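Side-chain contact in uncharacterized protein (Borrelia turicatae, PDB 5VJ4), which is of unknown function but is a putative surface protein that probably binds lipid, in a relapsing fever spirochete: residues H292-N297 / I354-A359. Residues are numbered along the deposited sequence; the frame is centred on the assembly and turned at random.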
# COMPACT_ATOMS: atom_id res chain seq x y z
N HIS A 292 -9.21 13.79 19.31
CA HIS A 292 -9.07 13.33 20.69
C HIS A 292 -8.89 14.54 21.62
O HIS A 292 -9.50 14.62 22.67
CB HIS A 292 -7.89 12.39 20.77
CG HIS A 292 -7.38 12.16 22.16
ND1 HIS A 292 -6.47 13.01 22.77
CD2 HIS A 292 -7.62 11.16 23.04
CE1 HIS A 292 -6.21 12.55 23.98
NE2 HIS A 292 -6.88 11.43 24.16
N ASP A 293 -8.08 15.49 21.20
CA ASP A 293 -7.88 16.68 22.02
C ASP A 293 -9.13 17.48 22.18
O ASP A 293 -9.40 17.96 23.26
CB ASP A 293 -6.76 17.54 21.47
CG ASP A 293 -5.44 16.79 21.47
OD1 ASP A 293 -5.45 15.55 21.74
OD2 ASP A 293 -4.41 17.42 21.19
N GLU A 294 -9.92 17.61 21.11
CA GLU A 294 -11.22 18.28 21.22
C GLU A 294 -12.08 17.59 22.26
O GLU A 294 -12.69 18.27 23.09
CB GLU A 294 -11.95 18.29 19.88
CG GLU A 294 -11.26 19.05 18.75
CD GLU A 294 -11.04 20.52 19.03
OE1 GLU A 294 -11.73 21.09 19.91
OE2 GLU A 294 -10.17 21.11 18.36
N ALA A 295 -12.08 16.26 22.23
CA ALA A 295 -12.86 15.46 23.17
C ALA A 295 -12.32 15.60 24.58
O ALA A 295 -13.07 15.52 25.54
CB ALA A 295 -12.94 13.99 22.74
N LEU A 296 -11.01 15.83 24.69
CA LEU A 296 -10.39 16.09 25.98
C LEU A 296 -10.94 17.37 26.60
O LEU A 296 -11.40 17.35 27.75
CB LEU A 296 -8.88 16.20 25.82
CG LEU A 296 -8.02 16.30 27.06
CD1 LEU A 296 -7.75 14.85 27.38
CD2 LEU A 296 -6.73 17.06 26.76
N ASN A 297 -10.91 18.47 25.84
CA ASN A 297 -11.43 19.76 26.30
C ASN A 297 -12.89 19.69 26.67
O ASN A 297 -13.28 20.11 27.76
CB ASN A 297 -11.16 20.85 25.29
CG ASN A 297 -9.70 21.22 25.23
OD1 ASN A 297 -9.32 22.33 25.60
ND2 ASN A 297 -8.86 20.27 24.81
N ILE A 354 -17.96 11.71 18.08
CA ILE A 354 -19.13 11.32 18.85
C ILE A 354 -18.90 11.62 20.32
O ILE A 354 -19.71 12.31 20.94
CB ILE A 354 -19.47 9.84 18.62
CG1 ILE A 354 -20.10 9.67 17.24
CG2 ILE A 354 -20.35 9.30 19.74
CD1 ILE A 354 -19.86 8.30 16.61
N LEU A 355 -17.78 11.15 20.85
CA LEU A 355 -17.45 11.40 22.23
C LEU A 355 -17.44 12.90 22.58
O LEU A 355 -17.88 13.28 23.64
CB LEU A 355 -16.12 10.77 22.60
CG LEU A 355 -15.84 10.84 24.10
CD1 LEU A 355 -16.65 9.80 24.87
CD2 LEU A 355 -14.35 10.73 24.40
N LYS A 356 -16.94 13.73 21.68
CA LYS A 356 -16.96 15.17 21.94
C LYS A 356 -18.39 15.68 22.04
O LYS A 356 -18.71 16.44 22.95
CB LYS A 356 -16.18 15.97 20.88
CG LYS A 356 -16.42 17.46 21.02
CD LYS A 356 -15.52 18.40 20.24
CE LYS A 356 -15.48 18.16 18.74
NZ LYS A 356 -16.79 17.80 18.14
N PHE A 357 -19.23 15.26 21.09
CA PHE A 357 -20.62 15.70 21.05
C PHE A 357 -21.38 15.27 22.29
O PHE A 357 -22.08 16.08 22.90
CB PHE A 357 -21.31 15.20 19.77
CG PHE A 357 -20.88 15.95 18.53
CD1 PHE A 357 -20.49 17.29 18.60
CD2 PHE A 357 -20.89 15.32 17.29
CE1 PHE A 357 -20.10 17.99 17.46
CE2 PHE A 357 -20.49 16.01 16.14
CZ PHE A 357 -20.10 17.35 16.23
N ASP A 358 -21.19 14.03 22.70
CA ASP A 358 -21.79 13.54 23.93
C ASP A 358 -21.31 14.35 25.10
O ASP A 358 -22.11 14.70 25.95
CB ASP A 358 -21.51 12.06 24.12
CG ASP A 358 -22.28 11.20 23.13
OD1 ASP A 358 -23.03 11.78 22.28
OD2 ASP A 358 -22.15 9.95 23.19
N ALA A 359 -20.03 14.69 25.12
CA ALA A 359 -19.49 15.51 26.19
C ALA A 359 -20.21 16.86 26.28
O ALA A 359 -20.59 17.30 27.35
CB ALA A 359 -17.97 15.70 26.03
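Where Glu294 and Ala295 meet Leu355 and Lys356, the flat groups stand to one side: the imidazole of His292 reaches no atom of 354-359. At one edge of that ring ND1 donates to Asp293 OD1 over 2.9 Å, nearly straight at 173° and in the ring plane, while Phe352 packs against the imidazole edge-to-face. The bond to the carboxylate should restrain the ring's rotation. The amide of Asn297 turns back on its own helix, its ND2 approaching Asp293 O from above the carbonyl plane; that oxygen also takes the backbone N-H of Asn297, so two donors grip it.

The contact illustrates how a small residue facing a long one can accommodate nearly parallel helices at close range. Segments 292-297 of helix 263-301 and 354-359 of helix 345-365 run in the same direction, their axes 8.4 Å and 15° apart. Helix 308-334, between them in sequence, runs back antiparallel and packs against both, giving an up-down-up three-helix arrangement. Its Leu315 lies against His292 and Leu296, and its Arg314 against Leu355.

The small side chain of Ala295 is consistent with the close approach, its CA standing 4.3 Å from the CA of Lys356. Its methyl CB meets one branch of Leu355, CD2, at 3.9 Å, in a buried apolar touch. Lys356 starts toward the neighbour, CG anti to the backbone N (chi1 169°), and lays CD and CE alongside Glu294 CB, CD at 3.6 Å. The bend at chi4 turns NZ away, 6.3 Å from Glu294 OE1; the opposite charges probably attract only at long range.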